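Local coordinates for protein malate Synthase (Haloferax volcanii, PDB 3OYZ) that catalyses the magnesium-dependent Claisen condensation of acetyl-CoA with glyoxylate, followed by hydrolysis to malate and CoA, in the glyoxylate cycle, at residues V67-I70 against S71-A75; D192-D196 against M197-T201; D237-G240 against Y241-M245; E352-A355 against A356-G360; E414-E417 against E418-A422. All coordinates share one frame; numbering follows the deposited sequence. Where two conformers were deposited one is given.

All five contacts are helical turns and helix ends in which residues about four positions apart meet. Contacts 1 and 3 lie on the crossover helices 59-73 and 238-249 of the TIM barrel, one near the end of its helix, the other at its capped start. Contacts 1, 2 and 5 are partly buried. Contact 2 is the most deeply engaged in chemistry, with a magnesium ligand at one end, a potassium ligand at the other and a second subunit alongside. Contacts 3 and 4 are largely surface turns rich in charged side chains, each with one buried aromatic, Tyr241 or Phe353. Contact 5 is farthest from the chain's centre, about 37 Å from it, and like contact 2 touches the second subunit.

Contact 1: V67-I70 against S71-A75; sequences VEVI and SEQGA
Val69 and Gln73 meet one turn apart on helix 59-73, the crossover helix that links strands 45-49 and 80-81 of the TIM barrel. The tight part of this turn faces the protein. Val67, Val69 and Ile70 are all buried, Val69 against Leu31 and Arg32 of helix 29-36 and Ile70 against His115 and Ile116. Val69 CG1 stands anti to the backbone N (chi1 175°), which sends it up to the amide of Gln73, 4.0 Å from OE1, a plain van der Waals touch. Underneath, Gln73 N donates to Val69 O at 2.8 Å. Gly74 N closes the next turn on Ile70 O at 2.9 Å, but it comes from above the carbonyl plane, 39° out of it. A beta carbon on Gly74 would run into that same oxygen.

The other side is looser and wetter. Glu68 and Glu72 run next to each other in the same direction, their carboxylate planes 74° apart, with Glu68 OE2 only 4.1 Å from Glu72 OE1. Arg32 probably offsets the crowding of like charge: it forms a salt bridge with Glu68 and a long, weak pair with Glu72. A water ties the two acids together, donating to Glu68 OE2 at 2.7 Å and to Glu72 OE2 at 3.1 Å.

Contact 2: D192-D196 against M197-T201; sequences DYTKD and MRAMT. With MG (magnesium ion), chain D; K (potassium ion), chain F; PYR (pyruvic acid), chain C.
Met197 lays its CG over one face of the Tyr193 ring, 3.5 Å from the centroid and 16° off the normal, a CH-pi contact. Two bends in the thioether chain, at chi2 and chi3, then carry it across the ring at a slant. SD sits obliquely at 4.6 Å from the Tyr193 centroid in a Met-aromatic contact, and CE ends 3.4 Å from Tyr193 OH. That hydroxyl is hydrogen-bonded to Glu163, while Trp209 meets the ring edge-to-face. A leucine in place of Tyr193 would probably leave Met197 CG without the ring face it lies on and Glu163 without its hydroxyl partner.

The helix closes in a Schellman motif. Arg198 takes positive phi, its N bonds Lys195 O, and Ala199 N reaches back to Thr194 O at 2.9 Å. At the other end Asp192 OD2 binds magnesium at 1.9 Å, with Glu158 as second protein ligand, and Asp192 N donates to pyruvate O at 2.9 Å. Met197 O binds potassium at 2.7 Å, together with Ser217, Ser221 and Gly252 of the second subunit. Magnesium site and subunit contact are thus built on one short helix, which may tie their positions together.

Contact 3: D237-G240 against Y241-M245; sequences DVEG and YRERM
The first turn of helix 238-249 is regular, with Tyr241 N bonded to Asp237 O at 3.2 Å and each of the next three N-H groups reaching back four residues in the same way. This is the crossover helix between strands 226-229 and 255-258 of the TIM barrel, and Asp237 is its N-cap. Asp237 OD1 accepts Gly240 N at 2.9 Å, a capping bond that meets it from well above the carboxylate plane, while OD2 is held by Tyr232. Gly240 fits this cap closely, because a beta carbon on it would collide with Asp237 OD2.

Of the side chains, Arg242 does the most. Its CG is anti to the carbonyl carbon (chi1 -72°) and the chain stays extended to NE, which runs it back beside Val238. Val238 CG1 lies over one face of the guanidinium, 3.8 Å from CZ. The Glu239 side chain crosses that of Arg242 at about a right angle, its carboxylate plane turned 83° from the guanidinium, and makes only a long salt bridge, OE1 to Arg242 NH1 at 3.7 Å. The stronger partner of Arg242 is Glu266 on helix 261-269, bonded through NE.

On the inner side, buried Tyr241 packs on Ile256 and bonds Ser258 and Trp257 O through its hydroxyl, and Arg244 forms salt bridges with Asp229 and Glu190. The outer side is acidic: Glu239 and Glu243 also cross nearly at right angles, and Glu239 OE2 stops 4.0 Å from Glu243 OE2.

Contact 4: E352-A355 against A356-G360; sequences EFEA and AKEAG
Ala356 opens the last turn of helix 343-358, a helix that ends in a Schellman motif at Gly360; its N bonds Glu352 O at 3.3 Å. Its methyl sits 3.5 Å from Phe353 O and also touches Ile364 of strand 364-369, joining the helix to the small antiparallel sheet.

Lys357 comes next and carries the buried part of the contact. Its N donates to Phe353 O at 3.0 Å, close to the direction of the carbonyl bond. With CG anti to the backbone N (chi1 168°), the aliphatic chain crosses the Phe353 side chain at a slant, CB 4.0 Å from CZ and CD near CE2. A bend at chi3 then takes NZ away to a salt bridge with Glu389. Phe353 itself packs on Met366 and Glu389, and its side chain comes within about 4 Å of that of Asp388, the predicted proton acceptor, which places this turn next to that residue.

Glu358 turns to the solvent side. It runs alongside Glu354 in the same direction, OE2 3.9 Å from Glu354 CG, with the carboxylate planes 45° apart. The acids keep some distance from each other, Glu354 OE1 to Glu358 OE2 being 5.3 Å.

Ala359 is the first residue to leave helical angles, although its N still bonds Ala355 O. Gly360 then takes positive phi, where a beta carbon would jam against the preceding carbonyl. The residue after it bonds Ala356 O, and Gly360 N closes on Lys357 O at 2.9 Å.

Contact 5: E414-E417 against E418-A422; sequences EELE and ERYGA
Tyr420 packs against Leu416 one turn back, at the end of helix 413-420 in the C-terminal helical region, beyond the barrel and away from the annotated sites. Its CG is anti to the carbonyl carbon (chi1 -62°), which folds the ring back along the helix. Starting from the backbone, CB lies 3.5 Å from Leu416 O, the oxygen that also accepts Tyr420 N. CD2 comes still closer to Leu416 O, at 3.3 Å. Further out, CE2 reaches the methyl CD2 of Leu416 at 4.3 Å, a loose apolar touch, while Arg419 CG covers one face of the ring. Phe402 of helix 397-408 meets the ring with its plane about perpendicular. At the tip, OH accepts Arg419 NE at 3.1 Å in an almost straight bond (173°) and is also hydrogen-bonded to Pro273 O of the second subunit, which Arg419 NH2 grips too. A phenylalanine in place of Tyr420 would probably leave Arg419 NE without this partner and take one of the two bonds from Pro273 O at the subunit contact.

The outer face is strongly acidic. Glu414 and Glu418 run side by side, and Glu414 OE2 is only 2.9 Å from Glu418 OE2, so one of the two may be protonated or have its pKa raised.

Gly421 breaks the helix with positive phi, its N bonded to Glu417 O at 2.8 Å, and occupies the N-cap position of helix 422-428. Across this junction Glu417 CG rests 3.9 Å from Ala422 CB.

Contact 1: V67-I70 against S71-A75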
# COMPACT_ATOMS: atom_id res chain seq x y z
N VAL A 67 -18.59 -16.18 -31.66
CA VAL A 67 -19.49 -15.56 -32.64
C VAL A 67 -20.86 -16.29 -32.72
O VAL A 67 -21.93 -15.67 -32.70
CB VAL A 67 -18.91 -15.51 -34.07
CG1 VAL A 67 -20.00 -15.03 -35.08
CG2 VAL A 67 -17.73 -14.59 -34.16
N GLU A 68 -20.80 -17.61 -32.77
CA GLU A 68 -22.02 -18.45 -32.90
C GLU A 68 -22.98 -18.32 -31.72
O GLU A 68 -24.17 -17.99 -31.93
CB GLU A 68 -21.54 -19.90 -33.05
CG GLU A 68 -22.54 -20.91 -33.63
CD GLU A 68 -22.17 -22.35 -33.27
OE1 GLU A 68 -21.01 -22.79 -33.35
OE2 GLU A 68 -23.10 -23.08 -32.87
N VAL A 69 -22.49 -18.51 -30.48
CA VAL A 69 -23.36 -18.35 -29.32
C VAL A 69 -23.93 -16.96 -29.12
O VAL A 69 -25.13 -16.79 -28.83
CB VAL A 69 -22.72 -18.81 -28.02
CG1 VAL A 69 -23.65 -18.48 -26.85
CG2 VAL A 69 -22.29 -20.29 -28.14
N ILE A 70 -23.10 -15.92 -29.26
CA ILE A 70 -23.63 -14.58 -28.98
C ILE A 70 -24.60 -14.16 -30.09
O ILE A 70 -25.55 -13.38 -29.88
CB ILE A 70 -22.43 -13.51 -28.89
CG1 ILE A 70 -21.56 -13.84 -27.68
CG2 ILE A 70 -23.01 -12.12 -28.78
CD1 ILE A 70 -20.48 -12.79 -27.36
N SER A 71 -24.26 -14.57 -31.30
CA SER A 71 -25.19 -14.48 -32.43
C SER A 71 -26.64 -14.94 -32.07
O SER A 71 -27.62 -14.18 -32.10
CB SER A 71 -24.64 -15.40 -33.54
OG SER A 71 -25.01 -14.82 -34.77
N GLU A 72 -26.70 -16.17 -31.61
CA GLU A 72 -27.98 -16.88 -31.34
C GLU A 72 -28.66 -16.49 -30.04
O GLU A 72 -29.91 -16.39 -29.99
CB GLU A 72 -27.74 -18.39 -31.42
CG GLU A 72 -27.27 -18.80 -32.81
CD GLU A 72 -26.67 -20.21 -32.90
OE1 GLU A 72 -26.40 -20.84 -31.86
OE2 GLU A 72 -26.43 -20.72 -34.02
N GLN A 73 -27.87 -16.18 -29.01
CA GLN A 73 -28.40 -15.92 -27.66
C GLN A 73 -28.14 -14.59 -27.00
O GLN A 73 -28.70 -14.31 -25.93
CB GLN A 73 -27.85 -16.96 -26.69
CG GLN A 73 -28.22 -18.34 -27.16
CD GLN A 73 -27.96 -19.42 -26.16
OE1 GLN A 73 -27.16 -20.27 -26.45
NE2 GLN A 73 -28.60 -19.40 -24.98
N GLY A 74 -27.26 -13.78 -27.59
CA GLY A 74 -26.82 -12.61 -26.86
C GLY A 74 -27.93 -11.61 -26.76
O GLY A 74 -27.95 -10.83 -25.82
N ALA A 75 -28.89 -11.64 -27.68
CA ALA A 75 -29.97 -10.64 -27.63
C ALA A 75 -30.70 -10.52 -26.30
O ALA A 75 -31.06 -9.40 -25.91
CB ALA A 75 -30.96 -10.79 -28.78
O HOH W 1 -25.14 -23.53 -34.58

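Contact 2: D192-D196 against M197-T201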
# COMPACT_ATOMS: atom_id res chain seq x y z
N ASP A 192 -1.77 -14.62 -12.27
CA ASP A 192 -0.62 -14.19 -13.04
C ASP A 192 0.17 -13.07 -12.32
O ASP A 192 1.40 -12.98 -12.47
CB ASP A 192 -1.10 -13.68 -14.38
CG ASP A 192 -1.31 -14.82 -15.40
OD1 ASP A 192 -0.38 -15.65 -15.44
OD2 ASP A 192 -2.40 -14.88 -16.04
N TYR A 193 -0.49 -12.32 -11.45
CA TYR A 193 0.24 -11.28 -10.72
C TYR A 193 1.19 -11.92 -9.73
O TYR A 193 2.34 -11.52 -9.62
CB TYR A 193 -0.79 -10.42 -9.99
CG TYR A 193 -0.18 -9.26 -9.20
CD1 TYR A 193 0.17 -8.08 -9.86
CD2 TYR A 193 -0.02 -9.34 -7.82
CE1 TYR A 193 0.71 -6.98 -9.11
CE2 TYR A 193 0.49 -8.28 -7.09
CZ TYR A 193 0.80 -7.08 -7.73
OH TYR A 193 1.32 -6.10 -6.90
N THR A 194 0.74 -12.95 -9.03
CA THR A 194 1.61 -13.74 -8.13
C THR A 194 2.85 -14.23 -8.81
O THR A 194 3.95 -14.13 -8.23
CB THR A 194 0.86 -14.98 -7.59
OG1 THR A 194 -0.17 -14.45 -6.77
CG2 THR A 194 1.75 -15.92 -6.67
N LYS A 195 2.65 -14.73 -10.03
CA LYS A 195 3.72 -15.15 -10.93
C LYS A 195 4.71 -14.01 -11.21
O LYS A 195 5.92 -14.09 -11.05
CB LYS A 195 3.06 -15.65 -12.24
CG LYS A 195 3.99 -15.80 -13.47
CD LYS A 195 3.29 -16.27 -14.75
CE LYS A 195 2.44 -15.27 -15.52
NZ LYS A 195 2.99 -13.89 -15.44
N ASP A 196 4.15 -12.90 -11.68
CA ASP A 196 4.97 -11.75 -12.09
C ASP A 196 5.73 -11.20 -10.91
O ASP A 196 6.87 -10.78 -11.06
CB ASP A 196 4.06 -10.71 -12.80
CG ASP A 196 4.89 -9.49 -13.34
OD1 ASP A 196 5.58 -9.69 -14.35
OD2 ASP A 196 4.93 -8.37 -12.76
N MET A 197 5.13 -11.18 -9.71
CA MET A 197 5.75 -10.68 -8.50
C MET A 197 6.70 -11.74 -7.90
O MET A 197 7.49 -11.37 -6.99
CB MET A 197 4.67 -10.24 -7.47
CG MET A 197 3.74 -9.04 -8.02
SD MET A 197 4.80 -7.51 -7.85
CE MET A 197 4.47 -7.18 -6.11
N ARG A 198 6.66 -12.99 -8.40
CA ARG A 198 7.52 -14.08 -7.84
C ARG A 198 7.15 -14.42 -6.39
O ARG A 198 8.01 -14.77 -5.59
CB ARG A 198 9.04 -13.91 -8.01
CG ARG A 198 9.39 -13.58 -9.48
CD ARG A 198 10.84 -13.65 -9.91
NE ARG A 198 11.72 -12.94 -9.01
CZ ARG A 198 13.04 -13.09 -9.04
NH1 ARG A 198 13.59 -13.93 -9.92
NH2 ARG A 198 13.79 -12.42 -8.18
N ALA A 199 5.87 -14.38 -6.05
CA ALA A 199 5.54 -14.59 -4.68
C ALA A 199 5.41 -16.11 -4.46
O ALA A 199 5.14 -16.86 -5.38
CB ALA A 199 4.25 -13.87 -4.33
N MET A 200 5.48 -16.50 -3.20
CA MET A 200 5.20 -17.90 -2.87
C MET A 200 4.60 -18.00 -1.49
O MET A 200 4.72 -17.12 -0.63
CB MET A 200 6.43 -18.79 -3.11
CG MET A 200 7.63 -18.55 -2.24
SD MET A 200 9.07 -19.37 -3.02
CE MET A 200 10.18 -18.94 -1.74
N THR A 201 3.82 -19.06 -1.30
CA THR A 201 3.28 -19.28 0.06
C THR A 201 3.49 -20.74 0.47
O THR A 201 3.53 -21.58 -0.43
CB THR A 201 1.75 -19.03 0.05
OG1 THR A 201 1.15 -19.92 -0.89
CG2 THR A 201 1.34 -17.54 -0.31
MG MG D . -4.08 -14.05 -15.82
K K F . 9.10 -9.21 -6.75
C PYR C . -5.27 -14.24 -13.34
O PYR C . -4.13 -14.27 -13.91
OXT PYR C . -5.42 -14.16 -12.07
CA PYR C . -6.38 -14.15 -14.18
O3 PYR C . -6.23 -14.10 -15.47
CB PYR C . -7.74 -14.03 -13.60
O HOH W 2 -4.91 -16.14 -16.58
O HOH W 3 -4.54 -13.55 -17.69

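Contact 3: D237-G240 against Y241-M245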
# COMPACT_ATOMS: atom_id res chain seq x y z
N ASP A 237 -15.27 -23.07 -1.40
CA ASP A 237 -15.21 -22.38 -0.11
C ASP A 237 -16.17 -21.19 -0.14
O ASP A 237 -15.80 -20.04 -0.45
CB ASP A 237 -13.74 -22.00 0.17
CG ASP A 237 -13.52 -21.37 1.52
OD1 ASP A 237 -14.45 -21.26 2.35
OD2 ASP A 237 -12.36 -20.97 1.77
N VAL A 238 -17.43 -21.47 0.18
CA VAL A 238 -18.43 -20.41 0.21
C VAL A 238 -18.11 -19.32 1.24
O VAL A 238 -18.29 -18.12 1.00
CB VAL A 238 -19.86 -20.99 0.48
CG1 VAL A 238 -20.89 -19.87 0.78
CG2 VAL A 238 -20.28 -21.84 -0.71
N GLU A 239 -17.66 -19.74 2.42
CA GLU A 239 -17.45 -18.79 3.49
C GLU A 239 -16.24 -17.87 3.19
O GLU A 239 -16.32 -16.67 3.43
CB GLU A 239 -17.29 -19.52 4.83
CG GLU A 239 -17.26 -18.56 6.00
CD GLU A 239 -18.52 -17.66 6.06
OE1 GLU A 239 -19.64 -18.14 5.72
OE2 GLU A 239 -18.38 -16.47 6.46
N GLY A 240 -15.14 -18.45 2.70
CA GLY A 240 -13.95 -17.71 2.23
C GLY A 240 -14.28 -16.67 1.17
O GLY A 240 -13.83 -15.55 1.27
N TYR A 241 -15.09 -17.01 0.18
CA TYR A 241 -15.48 -16.10 -0.88
C TYR A 241 -16.24 -14.95 -0.25
O TYR A 241 -15.96 -13.78 -0.57
CB TYR A 241 -16.31 -16.82 -1.93
CG TYR A 241 -16.56 -16.16 -3.28
CD1 TYR A 241 -15.51 -15.62 -4.05
CD2 TYR A 241 -17.85 -16.16 -3.82
CE1 TYR A 241 -15.77 -15.08 -5.34
CE2 TYR A 241 -18.13 -15.65 -5.07
CZ TYR A 241 -17.09 -15.12 -5.83
OH TYR A 241 -17.44 -14.66 -7.07
N ARG A 242 -17.12 -15.25 0.71
CA ARG A 242 -17.85 -14.15 1.35
C ARG A 242 -16.95 -13.21 2.12
O ARG A 242 -17.15 -12.00 2.05
CB ARG A 242 -18.94 -14.61 2.34
CG ARG A 242 -20.16 -15.23 1.70
CD ARG A 242 -20.98 -15.93 2.79
NE ARG A 242 -22.11 -16.52 2.09
CZ ARG A 242 -22.98 -17.37 2.64
NH1 ARG A 242 -22.83 -17.70 3.91
NH2 ARG A 242 -23.98 -17.84 1.90
N GLU A 243 -16.04 -13.75 2.92
CA GLU A 243 -15.11 -12.92 3.70
C GLU A 243 -14.19 -12.05 2.78
O GLU A 243 -13.88 -10.91 3.12
CB GLU A 243 -14.19 -13.86 4.50
CG GLU A 243 -14.95 -14.50 5.68
CD GLU A 243 -14.10 -15.52 6.44
OE1 GLU A 243 -12.99 -15.89 5.98
OE2 GLU A 243 -14.58 -15.99 7.51
N ARG A 244 -13.75 -12.62 1.65
CA ARG A 244 -12.93 -11.87 0.68
C ARG A 244 -13.76 -10.72 0.10
O ARG A 244 -13.30 -9.58 -0.01
CB ARG A 244 -12.45 -12.81 -0.43
CG ARG A 244 -11.73 -12.05 -1.55
CD ARG A 244 -10.54 -11.23 -0.88
NE ARG A 244 -9.65 -10.89 -1.98
CZ ARG A 244 -8.52 -11.50 -2.26
NH1 ARG A 244 -7.99 -12.44 -1.46
NH2 ARG A 244 -7.95 -11.13 -3.39
N MET A 245 -15.01 -10.98 -0.26
CA MET A 245 -15.85 -9.90 -0.82
C MET A 245 -16.07 -8.78 0.16
O MET A 245 -16.01 -7.61 -0.21
CB MET A 245 -17.21 -10.43 -1.31
CG MET A 245 -16.98 -11.27 -2.57
SD MET A 245 -18.68 -11.79 -3.15
CE MET A 245 -19.05 -13.15 -2.04

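Contact 4: E352-A355 against A356-G360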
# COMPACT_ATOMS: atom_id res chain seq x y z
N GLU A 352 0.37 -33.08 -13.79
CA GLU A 352 -1.09 -33.25 -13.84
C GLU A 352 -1.82 -32.13 -14.60
O GLU A 352 -2.69 -32.40 -15.43
CB GLU A 352 -1.72 -33.47 -12.45
CG GLU A 352 -3.26 -33.55 -12.54
CD GLU A 352 -4.05 -33.63 -11.23
OE1 GLU A 352 -5.29 -33.45 -11.33
OE2 GLU A 352 -3.50 -33.87 -10.13
N PHE A 353 -1.49 -30.87 -14.32
CA PHE A 353 -2.16 -29.78 -15.05
C PHE A 353 -1.79 -29.74 -16.54
O PHE A 353 -2.67 -29.55 -17.39
CB PHE A 353 -1.95 -28.38 -14.43
CG PHE A 353 -2.39 -27.29 -15.36
CD1 PHE A 353 -3.73 -26.94 -15.44
CD2 PHE A 353 -1.49 -26.73 -16.26
CE1 PHE A 353 -4.17 -25.99 -16.33
CE2 PHE A 353 -1.90 -25.79 -17.16
CZ PHE A 353 -3.25 -25.42 -17.21
N GLU A 354 -0.48 -29.85 -16.80
CA GLU A 354 0.19 -29.94 -18.12
C GLU A 354 -0.55 -30.93 -19.06
O GLU A 354 -0.94 -30.55 -20.18
CB GLU A 354 1.64 -30.35 -17.82
CG GLU A 354 2.77 -30.19 -18.84
CD GLU A 354 4.16 -30.52 -18.23
OE1 GLU A 354 4.45 -31.68 -17.85
OE2 GLU A 354 5.00 -29.60 -18.09
N ALA A 355 -0.73 -32.17 -18.59
CA ALA A 355 -1.52 -33.22 -19.24
C ALA A 355 -2.98 -32.83 -19.53
O ALA A 355 -3.47 -33.04 -20.65
CB ALA A 355 -1.44 -34.52 -18.41
N ALA A 356 -3.69 -32.26 -18.56
CA ALA A 356 -5.06 -31.77 -18.78
C ALA A 356 -5.17 -30.75 -19.91
O ALA A 356 -6.05 -30.86 -20.79
CB ALA A 356 -5.68 -31.25 -17.47
N LYS A 357 -4.28 -29.75 -19.90
CA LYS A 357 -4.23 -28.70 -20.93
C LYS A 357 -3.93 -29.29 -22.31
O LYS A 357 -4.60 -28.95 -23.29
CB LYS A 357 -3.22 -27.59 -20.55
CG LYS A 357 -2.87 -26.57 -21.64
CD LYS A 357 -1.72 -25.66 -21.24
CE LYS A 357 -0.35 -26.13 -21.73
NZ LYS A 357 0.69 -25.06 -21.53
N GLU A 358 -2.93 -30.17 -22.38
CA GLU A 358 -2.56 -30.84 -23.62
C GLU A 358 -3.71 -31.67 -24.21
O GLU A 358 -3.89 -31.68 -25.43
CB GLU A 358 -1.28 -31.67 -23.43
CG GLU A 358 -0.01 -30.80 -23.50
CD GLU A 358 1.28 -31.60 -23.36
OE1 GLU A 358 1.42 -32.63 -24.05
OE2 GLU A 358 2.16 -31.18 -22.57
N ALA A 359 -4.52 -32.27 -23.35
CA ALA A 359 -5.79 -32.88 -23.75
C ALA A 359 -6.97 -31.96 -24.12
O ALA A 359 -8.09 -32.46 -24.25
CB ALA A 359 -6.23 -33.88 -22.68
N GLY A 360 -6.78 -30.64 -24.26
CA GLY A 360 -7.86 -29.72 -24.64
C GLY A 360 -8.68 -29.10 -23.51
O GLY A 360 -9.75 -28.53 -23.75

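Contact 5: E414-E417 against E418-A422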
# COMPACT_ATOMS: atom_id res chain seq x y z
N GLU A 414 25.78 -30.47 -2.08
CA GLU A 414 25.90 -31.58 -1.17
C GLU A 414 24.81 -31.46 -0.11
O GLU A 414 24.08 -32.43 0.09
CB GLU A 414 27.28 -31.50 -0.49
CG GLU A 414 27.85 -32.84 -0.04
CD GLU A 414 28.46 -32.72 1.34
OE1 GLU A 414 29.70 -32.55 1.45
OE2 GLU A 414 27.69 -32.76 2.33
N GLU A 415 24.71 -30.31 0.56
CA GLU A 415 23.61 -30.12 1.50
C GLU A 415 22.23 -30.20 0.84
O GLU A 415 21.28 -30.61 1.48
CB GLU A 415 23.76 -28.86 2.35
CG GLU A 415 24.95 -28.93 3.29
CD GLU A 415 25.46 -27.57 3.73
OE1 GLU A 415 25.17 -27.18 4.89
OE2 GLU A 415 26.14 -26.88 2.94
N LEU A 416 22.13 -29.91 -0.46
CA LEU A 416 20.82 -29.92 -1.10
C LEU A 416 20.42 -31.37 -1.42
O LEU A 416 19.25 -31.76 -1.31
CB LEU A 416 20.78 -29.04 -2.35
CG LEU A 416 20.89 -27.51 -2.13
CD1 LEU A 416 21.23 -26.86 -3.46
CD2 LEU A 416 19.61 -26.93 -1.57
N GLU A 417 21.44 -32.13 -1.83
CA GLU A 417 21.36 -33.60 -1.87
C GLU A 417 21.07 -34.29 -0.54
O GLU A 417 20.14 -35.09 -0.50
CB GLU A 417 22.50 -34.20 -2.69
CG GLU A 417 21.95 -34.38 -4.09
CD GLU A 417 23.02 -34.32 -5.15
OE1 GLU A 417 24.10 -34.92 -4.89
OE2 GLU A 417 22.78 -33.69 -6.21
N GLU A 418 21.75 -33.95 0.55
CA GLU A 418 21.25 -34.38 1.86
C GLU A 418 19.79 -34.00 2.13
O GLU A 418 18.98 -34.84 2.54
CB GLU A 418 22.15 -33.84 2.98
CG GLU A 418 23.39 -34.70 3.23
CD GLU A 418 24.63 -33.90 3.65
OE1 GLU A 418 24.50 -32.72 4.08
OE2 GLU A 418 25.73 -34.49 3.53
N ARG A 419 19.42 -32.73 1.90
CA ARG A 419 18.08 -32.25 2.23
C ARG A 419 16.98 -32.88 1.38
O ARG A 419 15.94 -33.23 1.94
CB ARG A 419 18.04 -30.70 2.35
CG ARG A 419 16.85 -30.00 1.71
CD ARG A 419 16.93 -28.44 1.73
NE ARG A 419 15.55 -27.93 1.75
CZ ARG A 419 14.91 -27.55 2.86
NH1 ARG A 419 15.55 -27.60 4.02
NH2 ARG A 419 13.65 -27.14 2.82
N TYR A 420 17.19 -33.09 0.08
CA TYR A 420 16.16 -33.67 -0.78
C TYR A 420 16.29 -35.13 -1.23
O TYR A 420 15.28 -35.76 -1.58
CB TYR A 420 15.96 -32.85 -2.07
CG TYR A 420 15.47 -31.44 -1.80
CD1 TYR A 420 14.17 -31.20 -1.35
CD2 TYR A 420 16.33 -30.36 -1.94
CE1 TYR A 420 13.74 -29.89 -1.06
CE2 TYR A 420 15.92 -29.07 -1.65
CZ TYR A 420 14.62 -28.84 -1.24
OH TYR A 420 14.25 -27.55 -0.99
N GLY A 421 17.52 -35.63 -1.33
CA GLY A 421 17.81 -36.87 -2.04
C GLY A 421 18.13 -36.56 -3.49
O GLY A 421 17.45 -35.73 -4.11
N ALA A 422 19.15 -37.22 -4.04
CA ALA A 422 19.69 -36.96 -5.38
C ALA A 422 18.68 -37.18 -6.51
O ALA A 422 18.85 -36.76 -7.66
CB ALA A 422 20.94 -37.81 -5.61